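Local structure of LacI family sugar-binding transcriptional regulator (Enterococcus faecalis V583, 4RK0) at residues A[24-29]-A[38-43]; A[31-36]-A[243-248]; A[117-122]-A[209-214]; A[128-133]-A[145-150]. The protein binds ribose between its two lobes and, like other LacI-family proteins, probably regulates transcription by binding operator DNA. One frame throughout, in Å; residues are numbered along the deposited sequence.

Interaction 1 (A[24-29]-A[38-43]). Unlike the reference sequence in segment 38-43: Ile41 (reference Met).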
loop_
_atom_site.group_PDB
_atom_site.type_symbol
_atom_site.label_atom_id
_atom_site.label_comp_id
_atom_site.label_asym_id
_atom_site.label_seq_id
_atom_site.Cartn_x
_atom_site.Cartn_y
_atom_site.Cartn_z
ATOM N N GLN A 24 -4.034 5.293 0.282
ATOM C CA GLN A 24 -4.965 5.998 1.162
ATOM C C GLN A 24 -5.728 7.048 0.395
ATOM O O GLN A 24 -6.885 7.313 0.686
ATOM C CB GLN A 24 -4.224 6.621 2.333
ATOM C CG GLN A 24 -3.805 5.644 3.401
ATOM C CD GLN A 24 -4.975 5.018 4.153
ATOM O OE1 GLN A 24 -6.132 5.403 3.997
ATOM N NE2 GLN A 24 -4.663 4.025 4.971
ATOM N N LEU A 25 -5.095 7.666 -0.595
ATOM C CA LEU A 25 -5.843 8.534 -1.536
ATOM C C LEU A 25 -7.009 7.793 -2.171
ATOM O O LEU A 25 -8.178 8.300 -2.232
ATOM C CB LEU A 25 -4.877 9.106 -2.591
ATOM C CG LEU A 25 -5.466 10.035 -3.653
ATOM C CD1 LEU A 25 -5.941 11.323 -3.016
ATOM C CD2 LEU A 25 -4.394 10.333 -4.696
ATOM N N ILE A 26 -6.739 6.597 -2.668
ATOM C CA ILE A 26 -7.772 5.795 -3.286
ATOM C C ILE A 26 -8.909 5.458 -2.285
ATOM O O ILE A 26 -10.067 5.614 -2.615
ATOM C CB ILE A 26 -7.202 4.538 -3.976
ATOM C CG1 ILE A 26 -6.457 4.941 -5.267
ATOM C CG2 ILE A 26 -8.294 3.537 -4.298
ATOM C CD1 ILE A 26 -5.368 3.973 -5.642
ATOM N N ARG A 27 -8.588 5.009 -1.079
ATOM C CA ARG A 27 -9.637 4.820 -0.066
ATOM C C ARG A 27 -10.496 6.054 0.162
ATOM O O ARG A 27 -11.702 5.952 0.339
ATOM C CB ARG A 27 -8.998 4.431 1.283
ATOM C CG ARG A 27 -8.415 3.060 1.283
ATOM C CD ARG A 27 -8.025 2.616 2.679
ATOM N NE ARG A 27 -9.168 2.577 3.585
ATOM C CZ ARG A 27 -9.423 3.453 4.560
ATOM N NH1 ARG A 27 -8.634 4.493 4.807
ATOM N NH2 ARG A 27 -10.500 3.275 5.303
ATOM N N GLY A 28 -9.856 7.210 0.219
ATOM C CA GLY A 28 -10.563 8.481 0.365
ATOM C C GLY A 28 -11.565 8.673 -0.751
ATOM O O GLY A 28 -12.732 8.942 -0.508
ATOM N N ILE A 29 -11.122 8.470 -1.981
ATOM C CA ILE A 29 -12.011 8.558 -3.152
ATOM C C ILE A 29 -13.104 7.502 -3.118
ATOM O O ILE A 29 -14.301 7.819 -3.322
ATOM C CB ILE A 29 -11.202 8.401 -4.459
ATOM C CG1 ILE A 29 -10.268 9.585 -4.665
ATOM C CG2 ILE A 29 -12.100 8.177 -5.675
ATOM C CD1 ILE A 29 -9.142 9.301 -5.668
ATOM N N PHE A 38 -21.018 4.924 -7.707
ATOM C CA PHE A 38 -19.993 5.058 -8.757
ATOM C C PHE A 38 -18.928 3.990 -8.608
ATOM O O PHE A 38 -18.560 3.620 -7.483
ATOM C CB PHE A 38 -19.361 6.440 -8.719
ATOM C CG PHE A 38 -20.205 7.495 -9.374
ATOM C CD1 PHE A 38 -21.327 7.995 -8.724
ATOM C CD2 PHE A 38 -19.891 7.979 -10.662
ATOM C CE1 PHE A 38 -22.118 8.966 -9.318
ATOM C CE2 PHE A 38 -20.682 8.953 -11.260
ATOM C CZ PHE A 38 -21.793 9.449 -10.583
ATOM N N ILE A 39 -18.445 3.483 -9.742
ATOM C CA ILE A 39 -17.365 2.511 -9.731
ATOM C C ILE A 39 -16.029 3.172 -10.142
ATOM O O ILE A 39 -15.997 4.088 -10.960
ATOM C CB ILE A 39 -17.685 1.257 -10.583
ATOM C CG1 ILE A 39 -17.870 1.605 -12.051
ATOM C CG2 ILE A 39 -18.940 0.564 -10.068
ATOM C CD1 ILE A 39 -18.061 0.392 -12.940
ATOM N N LEU A 40 -14.939 2.709 -9.534
ATOM C CA LEU A 40 -13.623 3.310 -9.691
ATOM C C LEU A 40 -12.845 2.488 -10.696
ATOM O O LEU A 40 -12.636 1.297 -10.497
ATOM C CB LEU A 40 -12.887 3.331 -8.339
ATOM C CG LEU A 40 -11.555 4.123 -8.232
ATOM C CD1 LEU A 40 -11.291 4.541 -6.797
ATOM C CD2 LEU A 40 -10.376 3.339 -8.786
ATOM N N ILE A 41 -12.477 3.123 -11.796
ATOM C CA ILE A 41 -11.592 2.517 -12.798
ATOM C C ILE A 41 -10.167 2.867 -12.400
ATOM O O ILE A 41 -9.819 4.026 -12.341
ATOM C CB ILE A 41 -11.868 3.108 -14.207
ATOM C CG1 ILE A 41 -13.320 2.881 -14.627
ATOM C CG2 ILE A 41 -10.887 2.546 -15.232
ATOM C CD1 ILE A 41 -13.806 1.458 -14.528
ATOM N N LEU A 42 -9.347 1.860 -12.121
ATOM C CA LEU A 42 -8.043 2.139 -11.564
ATOM C C LEU A 42 -6.976 2.075 -12.633
ATOM O O LEU A 42 -6.831 1.065 -13.318
ATOM C CB LEU A 42 -7.708 1.147 -10.461
ATOM C CG LEU A 42 -6.333 1.400 -9.844
ATOM C CD1 LEU A 42 -6.312 2.654 -9.005
ATOM C CD2 LEU A 42 -5.945 0.181 -9.033
ATOM N N CYS A 43 -6.187 3.132 -12.695
ATOM C CA CYS A 43 -5.066 3.201 -13.604
ATOM C C CYS A 43 -3.841 3.742 -12.870
ATOM O O CYS A 43 -3.667 4.938 -12.705
ATOM C CB CYS A 43 -5.401 4.125 -14.754
ATOM S SG CYS A 43 -4.048 4.331 -15.981
#

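Interaction 2 (A[31-36]-A[243-248])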
loop_
_atom_site.group_PDB
_atom_site.type_symbol
_atom_site.label_atom_id
_atom_site.label_comp_id
_atom_site.label_asym_id
_atom_site.label_seq_id
_atom_site.Cartn_x
_atom_site.Cartn_y
_atom_site.Cartn_z
ATOM N N SER A 31 -14.413 6.057 -0.734
ATOM C CA SER A 31 -15.385 6.272 0.347
ATOM C C SER A 31 -16.525 7.149 -0.104
ATOM O O SER A 31 -17.648 7.015 0.373
ATOM C CB SER A 31 -14.733 6.869 1.601
ATOM O OG SER A 31 -14.234 8.174 1.401
ATOM N N VAL A 32 -16.224 8.085 -0.994
ATOM C CA VAL A 32 -17.238 8.994 -1.532
ATOM C C VAL A 32 -18.024 8.339 -2.656
ATOM O O VAL A 32 -19.273 8.322 -2.633
ATOM C CB VAL A 32 -16.586 10.326 -1.942
ATOM C CG1 VAL A 32 -17.509 11.181 -2.804
ATOM C CG2 VAL A 32 -16.195 11.084 -0.705
ATOM N N LEU A 33 -17.307 7.762 -3.618
ATOM C CA LEU A 33 -17.920 7.047 -4.740
ATOM C C LEU A 33 -18.914 5.976 -4.318
ATOM O O LEU A 33 -19.984 5.899 -4.903
ATOM C CB LEU A 33 -16.862 6.402 -5.658
ATOM C CG LEU A 33 -15.861 7.379 -6.309
ATOM C CD1 LEU A 33 -15.022 6.624 -7.334
ATOM C CD2 LEU A 33 -16.506 8.593 -6.962
ATOM N N TYR A 34 -18.561 5.153 -3.333
ATOM C CA TYR A 34 -19.424 4.033 -2.870
ATOM C C TYR A 34 -20.809 4.497 -2.513
ATOM O O TYR A 34 -21.801 3.817 -2.790
ATOM C CB TYR A 34 -18.868 3.329 -1.622
ATOM C CG TYR A 34 -17.838 2.259 -1.870
ATOM C CD1 TYR A 34 -17.055 2.272 -3.009
ATOM C CD2 TYR A 34 -17.627 1.233 -0.945
ATOM C CE1 TYR A 34 -16.105 1.297 -3.241
ATOM C CE2 TYR A 34 -16.664 0.257 -1.171
ATOM C CZ TYR A 34 -15.899 0.298 -2.321
ATOM O OH TYR A 34 -14.933 -0.662 -2.572
ATOM N N LYS A 35 -20.868 5.653 -1.894
ATOM C CA LYS A 35 -22.138 6.164 -1.392
ATOM C C LYS A 35 -23.068 6.584 -2.517
ATOM O O LYS A 35 -24.277 6.671 -2.307
ATOM C CB LYS A 35 -21.908 7.310 -0.423
ATOM C CG LYS A 35 -21.105 6.887 0.797
ATOM C CD LYS A 35 -21.275 7.813 1.991
ATOM C CE LYS A 35 -20.483 7.284 3.181
ATOM N NZ LYS A 35 -20.957 7.823 4.483
ATOM N N GLU A 36 -22.524 6.801 -3.715
ATOM C CA GLU A 36 -23.328 7.245 -4.852
ATOM C C GLU A 36 -23.422 6.205 -5.940
ATOM O O GLU A 36 -23.925 6.493 -7.032
ATOM C CB GLU A 36 -22.721 8.512 -5.388
ATOM C CG GLU A 36 -22.568 9.604 -4.344
ATOM C CD GLU A 36 -23.538 10.746 -4.540
ATOM O OE1 GLU A 36 -23.547 11.328 -5.646
ATOM O OE2 GLU A 36 -24.273 11.072 -3.585
ATOM N N LEU A 243 -15.744 16.989 -5.156
ATOM C CA LEU A 243 -15.746 18.039 -6.165
ATOM C C LEU A 243 -15.989 17.525 -7.555
ATOM O O LEU A 243 -16.668 18.184 -8.335
ATOM C CB LEU A 243 -14.468 18.844 -6.108
ATOM C CG LEU A 243 -14.328 19.802 -4.935
ATOM C CD1 LEU A 243 -13.055 20.575 -5.129
ATOM C CD2 LEU A 243 -15.509 20.756 -4.811
ATOM N N LEU A 244 -15.503 16.328 -7.876
ATOM C CA LEU A 244 -15.728 15.792 -9.214
ATOM C C LEU A 244 -17.174 15.402 -9.385
ATOM O O LEU A 244 -17.772 15.680 -10.410
ATOM C CB LEU A 244 -14.822 14.590 -9.516
ATOM C CG LEU A 244 -14.992 13.907 -10.874
ATOM C CD1 LEU A 244 -14.718 14.873 -12.026
ATOM C CD2 LEU A 244 -14.036 12.719 -10.957
ATOM N N LEU A 245 -17.744 14.737 -8.392
ATOM C CA LEU A 245 -19.156 14.351 -8.502
ATOM C C LEU A 245 -20.082 15.570 -8.582
ATOM O O LEU A 245 -21.170 15.492 -9.190
ATOM C CB LEU A 245 -19.548 13.435 -7.348
ATOM C CG LEU A 245 -19.093 11.975 -7.510
ATOM C CD1 LEU A 245 -19.534 11.172 -6.294
ATOM C CD2 LEU A 245 -19.643 11.341 -8.775
ATOM N N GLU A 246 -19.641 16.691 -8.012
ATOM C CA GLU A 246 -20.391 17.937 -8.110
ATOM C C GLU A 246 -20.428 18.454 -9.531
ATOM O O GLU A 246 -21.430 19.025 -9.940
ATOM C CB GLU A 246 -19.783 19.024 -7.235
ATOM C CG GLU A 246 -20.294 19.070 -5.803
ATOM C CD GLU A 246 -19.512 20.041 -4.920
ATOM O OE1 GLU A 246 -18.697 20.840 -5.436
ATOM O OE2 GLU A 246 -19.696 19.994 -3.689
ATOM N N ARG A 247 -19.334 18.292 -10.276
ATOM C CA ARG A 247 -19.315 18.742 -11.663
ATOM C C ARG A 247 -20.132 17.778 -12.525
ATOM O O ARG A 247 -20.839 18.179 -13.433
ATOM C CB ARG A 247 -17.877 18.924 -12.159
ATOM C CG ARG A 247 -17.790 19.433 -13.586
ATOM C CD ARG A 247 -16.366 19.912 -13.921
ATOM N NE ARG A 247 -15.904 20.979 -13.019
ATOM C CZ ARG A 247 -16.278 22.257 -13.079
ATOM N NH1 ARG A 247 -17.154 22.661 -13.997
ATOM N NH2 ARG A 247 -15.795 23.139 -12.210
ATOM N N ILE A 248 -20.063 16.504 -12.217
ATOM C CA ILE A 248 -20.829 15.518 -12.961
ATOM C C ILE A 248 -22.308 15.875 -12.845
ATOM O O ILE A 248 -23.036 15.767 -13.807
ATOM C CB ILE A 248 -20.524 14.080 -12.498
ATOM C CG1 ILE A 248 -19.161 13.649 -13.053
ATOM C CG2 ILE A 248 -21.592 13.109 -12.969
ATOM C CD1 ILE A 248 -18.621 12.386 -12.432
#

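Interaction 3 (A[117-122]-A[209-214]). With RIB (alpha-D-ribofuranose), chain E.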
loop_
_atom_site.group_PDB
_atom_site.type_symbol
_atom_site.label_atom_id
_atom_site.label_comp_id
_atom_site.label_asym_id
_atom_site.label_seq_id
_atom_site.Cartn_x
_atom_site.Cartn_y
_atom_site.Cartn_z
ATOM N N ALA A 117 12.095 22.646 7.453
ATOM C CA ALA A 117 13.211 23.545 7.717
ATOM C C ALA A 117 13.214 24.113 9.142
ATOM O O ALA A 117 14.264 24.170 9.746
ATOM C CB ALA A 117 13.208 24.679 6.712
ATOM N N LYS A 118 12.049 24.521 9.653
ATOM C CA LYS A 118 11.950 25.180 10.940
ATOM C C LYS A 118 12.298 24.176 11.991
ATOM O O LYS A 118 12.951 24.488 12.958
ATOM C CB LYS A 118 10.539 25.686 11.247
ATOM C CG LYS A 118 10.166 27.040 10.651
ATOM C CD LYS A 118 8.844 27.511 11.255
ATOM C CE LYS A 118 8.191 28.606 10.432
ATOM N NZ LYS A 118 9.095 29.774 10.252
ATOM N N HIS A 119 11.834 22.960 11.799
ATOM C CA HIS A 119 12.151 21.931 12.751
ATOM C C HIS A 119 13.644 21.651 12.854
ATOM O O HIS A 119 14.183 21.564 13.971
ATOM C CB HIS A 119 11.419 20.664 12.387
ATOM C CG HIS A 119 11.678 19.576 13.350
ATOM N ND1 HIS A 119 11.228 19.627 14.646
ATOM C CD2 HIS A 119 12.420 18.449 13.245
ATOM C CE1 HIS A 119 11.637 18.548 15.287
ATOM N NE2 HIS A 119 12.381 17.834 14.467
ATOM N N LEU A 120 14.317 21.479 11.708
ATOM C CA LEU A 120 15.768 21.182 11.742
ATOM C C LEU A 120 16.551 22.356 12.320
ATOM O O LEU A 120 17.530 22.167 13.045
ATOM C CB LEU A 120 16.319 20.792 10.376
ATOM C CG LEU A 120 15.854 19.419 9.824
ATOM C CD1 LEU A 120 16.337 19.173 8.414
ATOM C CD2 LEU A 120 16.302 18.288 10.756
ATOM N N GLN A 121 16.106 23.564 12.033
ATOM C CA GLN A 121 16.690 24.757 12.700
ATOM C C GLN A 121 16.499 24.746 14.229
ATOM O O GLN A 121 17.451 25.031 14.963
ATOM C CB GLN A 121 16.065 26.031 12.080
ATOM C CG GLN A 121 16.857 27.325 12.215
ATOM C CD GLN A 121 16.151 28.496 11.530
ATOM O OE1 GLN A 121 15.251 28.297 10.704
ATOM N NE2 GLN A 121 16.555 29.713 11.869
ATOM N N GLU A 122 15.275 24.494 14.711
ATOM C CA GLU A 122 15.038 24.327 16.151
ATOM C C GLU A 122 15.964 23.264 16.803
ATOM O O GLU A 122 16.430 23.440 17.910
ATOM C CB GLU A 122 13.576 23.975 16.414
ATOM C CG GLU A 122 13.167 24.052 17.865
ATOM C CD GLU A 122 11.936 23.224 18.160
ATOM O OE1 GLU A 122 10.914 23.821 18.545
ATOM O OE2 GLU A 122 11.990 21.981 18.004
ATOM N N SER A 209 19.745 13.080 12.118
ATOM C CA SER A 209 18.377 13.491 12.346
ATOM C C SER A 209 17.728 13.433 10.997
ATOM O O SER A 209 18.292 13.939 10.012
ATOM C CB SER A 209 18.333 14.931 12.909
ATOM O OG SER A 209 18.633 14.975 14.290
ATOM N N ILE A 210 16.558 12.796 10.941
ATOM C CA ILE A 210 15.792 12.692 9.728
ATOM C C ILE A 210 14.357 13.142 9.927
ATOM O O ILE A 210 13.691 12.734 10.871
ATOM C CB ILE A 210 15.742 11.226 9.226
ATOM C CG1 ILE A 210 17.183 10.719 9.032
ATOM C CG2 ILE A 210 14.908 11.109 7.955
ATOM C CD1 ILE A 210 17.320 9.283 8.574
ATOM N N ILE A 211 13.881 13.920 8.957
ATOM C CA ILE A 211 12.471 14.293 8.855
ATOM C C ILE A 211 11.958 13.910 7.471
ATOM O O ILE A 211 12.606 14.206 6.434
ATOM C CB ILE A 211 12.219 15.814 9.103
ATOM C CG1 ILE A 211 10.724 16.153 8.976
ATOM C CG2 ILE A 211 13.021 16.678 8.143
ATOM C CD1 ILE A 211 10.356 17.450 9.681
ATOM N N GLY A 212 10.798 13.258 7.473
ATOM C CA GLY A 212 10.132 12.787 6.307
ATOM C C GLY A 212 9.037 13.694 5.781
ATOM O O GLY A 212 8.917 14.835 6.192
ATOM N N TYR A 213 8.218 13.154 4.877
ATOM C CA TYR A 213 7.053 13.835 4.392
ATOM C C TYR A 213 5.923 12.857 4.000
ATOM O O TYR A 213 6.127 11.923 3.214
ATOM C CB TYR A 213 7.452 14.719 3.217
ATOM C CG TYR A 213 6.564 15.933 3.013
ATOM C CD1 TYR A 213 5.279 15.808 2.479
ATOM C CD2 TYR A 213 7.015 17.211 3.318
ATOM C CE1 TYR A 213 4.462 16.925 2.296
ATOM C CE2 TYR A 213 6.212 18.329 3.082
ATOM C CZ TYR A 213 4.929 18.165 2.587
ATOM O OH TYR A 213 4.090 19.258 2.391
ATOM N N ASP A 214 4.754 13.088 4.579
ATOM C CA ASP A 214 3.450 12.461 4.257
ATOM C C ASP A 214 2.685 12.042 5.509
ATOM O O ASP A 214 1.466 12.173 5.577
ATOM C CB ASP A 214 3.507 11.225 3.369
ATOM C CG ASP A 214 3.844 11.518 1.898
ATOM O OD1 ASP A 214 3.686 12.672 1.437
ATOM O OD2 ASP A 214 4.164 10.532 1.176
HETATM O O5 RIB E . 4.768 9.992 -0.997
HETATM C C5 RIB E . 4.368 10.024 -2.358
HETATM C C4 RIB E . 4.597 11.407 -2.792
HETATM O O4 RIB E . 4.381 11.627 -4.210
HETATM C C3 RIB E . 3.587 12.049 -1.862
HETATM O O3 RIB E . 4.404 12.891 -1.047
HETATM C C2 RIB E . 2.625 12.679 -2.874
HETATM O O2 RIB E . 2.332 14.017 -2.555
HETATM C C1 RIB E . 3.194 12.429 -4.282
HETATM O O1 RIB E . 3.280 13.618 -5.048
#

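Interaction 4 (A[128-133]-A[145-150])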
loop_
_atom_site.group_PDB
_atom_site.type_symbol
_atom_site.label_atom_id
_atom_site.label_comp_id
_atom_site.label_asym_id
_atom_site.label_seq_id
_atom_site.Cartn_x
_atom_site.Cartn_y
_atom_site.Cartn_z
ATOM N N VAL A 128 22.590 20.403 6.258
ATOM C CA VAL A 128 21.542 19.432 5.957
ATOM C C VAL A 128 21.529 19.004 4.514
ATOM O O VAL A 128 22.040 19.684 3.630
ATOM C CB VAL A 128 20.149 19.974 6.288
ATOM C CG1 VAL A 128 20.041 20.326 7.757
ATOM C CG2 VAL A 128 19.812 21.179 5.404
ATOM N N ILE A 129 20.906 17.854 4.293
ATOM C CA ILE A 129 20.751 17.284 2.986
ATOM C C ILE A 129 19.274 17.194 2.714
ATOM O O ILE A 129 18.510 16.820 3.601
ATOM C CB ILE A 129 21.302 15.842 2.914
ATOM C CG1 ILE A 129 22.778 15.758 3.286
ATOM C CG2 ILE A 129 21.026 15.276 1.543
ATOM C CD1 ILE A 129 23.711 16.127 2.163
ATOM N N VAL A 130 18.875 17.515 1.494
ATOM C CA VAL A 130 17.528 17.248 1.034
ATOM C C VAL A 130 17.619 16.142 0.008
ATOM O O VAL A 130 18.384 16.238 -0.960
ATOM C CB VAL A 130 16.859 18.486 0.399
ATOM C CG1 VAL A 130 15.451 18.129 -0.069
ATOM C CG2 VAL A 130 16.816 19.635 1.381
ATOM N N VAL A 131 16.865 15.064 0.216
ATOM C CA VAL A 131 16.944 13.916 -0.674
ATOM C C VAL A 131 15.653 13.864 -1.456
ATOM O O VAL A 131 14.541 13.759 -0.872
ATOM C CB VAL A 131 17.118 12.582 0.108
ATOM C CG1 VAL A 131 17.210 11.409 -0.852
ATOM C CG2 VAL A 131 18.333 12.615 1.002
ATOM N N MET A 132 15.777 13.929 -2.777
ATOM C CA MET A 132 14.591 14.076 -3.648
ATOM C C MET A 132 14.836 13.573 -5.063
ATOM O O MET A 132 15.978 13.383 -5.424
ATOM C CB MET A 132 14.183 15.553 -3.662
ATOM C CG MET A 132 15.110 16.515 -4.406
ATOM S SD MET A 132 14.532 18.224 -4.095
ATOM C CE MET A 132 12.995 18.244 -4.998
ATOM N N PRO A 133 13.770 13.371 -5.873
ATOM C CA PRO A 133 13.969 12.899 -7.229
ATOM C C PRO A 133 14.418 13.999 -8.152
ATOM O O PRO A 133 14.199 15.166 -7.843
ATOM C CB PRO A 133 12.591 12.376 -7.659
ATOM C CG PRO A 133 11.616 13.119 -6.813
ATOM C CD PRO A 133 12.340 13.576 -5.571
ATOM N N LYS A 145 11.409 24.290 -2.418
ATOM C CA LYS A 145 11.266 25.778 -2.491
ATOM C C LYS A 145 10.852 26.349 -1.140
ATOM O O LYS A 145 11.436 27.315 -0.655
ATOM C CB LYS A 145 10.247 26.159 -3.564
ATOM C CG LYS A 145 10.290 27.628 -3.983
ATOM C CD LYS A 145 10.159 27.784 -5.496
ATOM C CE LYS A 145 9.599 29.142 -5.884
ATOM N NZ LYS A 145 8.134 29.210 -5.623
ATOM N N GLY A 146 9.871 25.731 -0.490
ATOM C CA GLY A 146 9.481 26.209 0.843
ATOM C C GLY A 146 10.586 26.018 1.855
ATOM O O GLY A 146 10.842 26.888 2.704
ATOM N N PHE A 147 11.272 24.879 1.777
ATOM C CA PHE A 147 12.410 24.620 2.645
ATOM C C PHE A 147 13.464 25.741 2.528
ATOM O O PHE A 147 13.910 26.303 3.535
ATOM C CB PHE A 147 12.995 23.260 2.317
ATOM C CG PHE A 147 14.037 22.795 3.267
ATOM C CD1 PHE A 147 15.367 23.155 3.098
ATOM C CD2 PHE A 147 13.694 21.982 4.358
ATOM C CE1 PHE A 147 16.327 22.730 3.986
ATOM C CE2 PHE A 147 14.660 21.540 5.240
ATOM C CZ PHE A 147 15.981 21.919 5.062
ATOM N N CYS A 148 13.828 26.096 1.300
ATOM C CA CYS A 148 14.889 27.101 1.096
ATOM C C CYS A 148 14.368 28.533 1.315
ATOM O O CYS A 148 15.148 29.458 1.466
ATOM C CB CYS A 148 15.516 26.940 -0.283
ATOM S SG CYS A 148 16.280 25.296 -0.450
ATOM N N SER A 149 13.055 28.713 1.382
ATOM C CA SER A 149 12.489 30.038 1.672
ATOM C C SER A 149 12.835 30.543 3.089
ATOM O O SER A 149 12.846 31.764 3.331
ATOM C CB SER A 149 10.979 30.056 1.459
ATOM O OG SER A 149 10.289 29.437 2.526
ATOM N N VAL A 150 13.119 29.616 4.010
ATOM C CA VAL A 150 13.386 29.958 5.414
ATOM C C VAL A 150 14.703 29.443 5.966
ATOM O O VAL A 150 15.181 29.975 6.968
ATOM C CB VAL A 150 12.281 29.456 6.360
ATOM C CG1 VAL A 150 10.962 30.119 6.002
ATOM C CG2 VAL A 150 12.175 27.934 6.335
#

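Interaction 1 (A[24-29]-A[38-43])
Ile26 and Ile29 of helix 20-35 pack against Leu40 and Leu42 of strand 39-44. The contact is purely apolar and no hydrogen bond crosses it. Leu40 is shared by two partners. Its CD1 lies 3.9 Å from Ile29 CG2 and 4.0 Å from Ile26 CG2, so one methyl sits against two methyls on successive turns of the helix. In both isoleucines CG1 lies beside the backbone N (chi1 -73° in Ile26), which leaves CG2 anti to it and turned to the strand. The other branch of Ile26 reaches further along: its CD1 meets Leu42 CD1 at 3.7 Å. Each pair of side chains crosses at about a right angle.

The polar bonds lie within the helix. Gly28 N bonds Gln24 O, and Ile29 N bonds Leu25 O. On a different side, Arg27 NH1 donates to Gln24 OE1 at 2.8 Å. This bond uses a lone pair in the carbonyl plane and stays nearly in the guanidinium plane. The backbone O of Arg27 accepts a bond from Gln47 NE2 of the second subunit.

Helix and strand run nearly antiparallel, at 155°, as two members of the beta-alpha-beta unit 9-14, 20-35, 39-44. Strand 39-44 pairs with strand 9-14 on one edge. On the other, Leu40 and Ile41 join an antiparallel ladder with the second subunit, so the sheet continues through the dimer interface.

Interaction 2 (A[31-36]-A[243-248])
Leu245 of helix 233-249 reaches Val32, Leu33 and Glu36 near the end of helix 20-35. Leu243 and Leu244 open the segment and are turned from helix 20-35 toward the sheet, where both touch Ile91 of strand 90-93; Leu244 also touches Ile10 of strand 9-14.

Leu245 then carries the contact. Its CG is anti to the carbonyl carbon (chi1 -78°), and its extended chain brings CD1 among three side chains. CD1 lies 4.0 Å from Val32 CG1 and 4.0 Å from Leu33 CD2. The third partner is the aliphatic part of Glu36, whose CG comes within 3.9 Å of the same methyl. Val32 and Glu36 each run alongside Leu245, pointing the other way, whereas Leu33 meets it at a slant. The Glu36 chain bends at chi2, and its OE1 is in van der Waals contact only, 4.1 Å from Leu245 CD1; no hydrogen bond links the segments.

Further on, Arg247 points to other parts of the lobe. Its NE makes a salt bridge with Asp103, and its NH1 bonds Lys253 O. Ile248 packs on Ile10.

The two helices thus lie side by side over strand 9-14, with Leu33, Leu244 and Ile248 all touching Ile10. Phe38, just before strand 39-44, also packs on Leu245. Tyr34 faces the second subunit, where its ring stacks on Tyr55.

Interaction 3 (A[117-122]-A[209-214])
Leu120 and His119 of helix 109-122 pack against Ile211 of strand 209-211. Leu120 CD1 lies 4.2 Å from Ile211 CG2. The other Leu120 branch, CD2, approaches Ser209 CB at 4.5 Å. Ile211 CG1 is anti to the backbone N (chi1 180°), which carries its CD1 to the His119 ring, 4.2 Å from His119 CD2 at an oblique angle. The polar ends have partners in the C-terminal part of the chain: His119 NE2 bonds Thr270 OG1, and Ser209 OG bonds the Ala271 backbone N. Helix and strand run close to antiparallel, at 162°.

Strand 209-211 is an outer strand of the four-stranded parallel sheet in one lobe of the periplasmic-binding-protein-like fold. Its backbone pairs with strand 181-184, through Ile182 among others. Past its end the chain reaches the ribose site. There Asp214 faces two sugar hydroxyls. RIB O3 donates to Asp214 OD1 at 2.6 Å. RIB O5 is modelled only 2.3 Å from Asp214 OD2, too short to be taken at face value. OD1 also accepts a bond from Gln231 NE2, which probably helps to orient the carboxylate; the same NE2 bonds the sugar. Arg143, another sugar ligand, makes a cation-pi contact with the ring of Tyr213.

Interaction 4 (A[128-133]-A[145-150])
A beta-alpha-beta unit made of strand 127-132, helix 138-150 and strand 154-159 contains this contact. Phe147 of the helix meets Val128 and Val130 of the strand. These two valines alternate along the strand with Ile129, which points away, so both reach the helix side of the sheet.

They meet the phenyl ring differently. Val130 CG2 stands over one face, 4.3 Å from the centroid of the Phe147 ring and 19° off the normal. This is a CH-pi contact, displaced toward the CD1 and CE1 rim; Val130 CG2 is 4.1 Å from Phe147 CE1. Val128 CG2 comes to the ring edge, near its plane, and lies 3.9 Å from Phe147 CZ. The ring is set by chi1 of -171°, with CG anti to the backbone N, which directs it from the helix down to the sheet. The valines come from the opposite direction.

No hydrogen bond joins the two segments. Within the helix Ser149 OG donates to Gly146 O at 2.6 Å, and the same OG also pairs with Gln114 of helix 109-122. The Phe147 ring meets the rings of Phe183 and Tyr151 and touches Ala117.

Val128 and Val130 bond through their backbones to the neighbouring strand 154-159. The connecting helix packed on its own parallel strand is the beta-alpha-beta crossover from which the lobes of periplasmic-binding-protein-like folds are built.

Overall arrangement
Interactions 1 and 2 lie in one lobe, and interactions 3 and 4 on the opposite side of the chain's centre. Interactions 1, 3 and 4 are buried helix-on-strand contacts. Interaction 2 joins two helices and is only partly buried, with Glu36 at its exposed margin. Interactions 1 and 2 share helix 20-35 and touch through Phe38, whose CZ is 3.4 Å from Leu245 CD2; both also reach the second subunit. Interactions 3 and 4 serve one parallel sheet and meet where Ala117 packs on Phe147 and Val150. No hydrogen bond crosses any of the four. Interactions 1 and 4 are wholly apolar, while 2 and 3 also use carbons of Glu36, His119 and Ser209. Interaction 3 alone includes a sugar-binding residue.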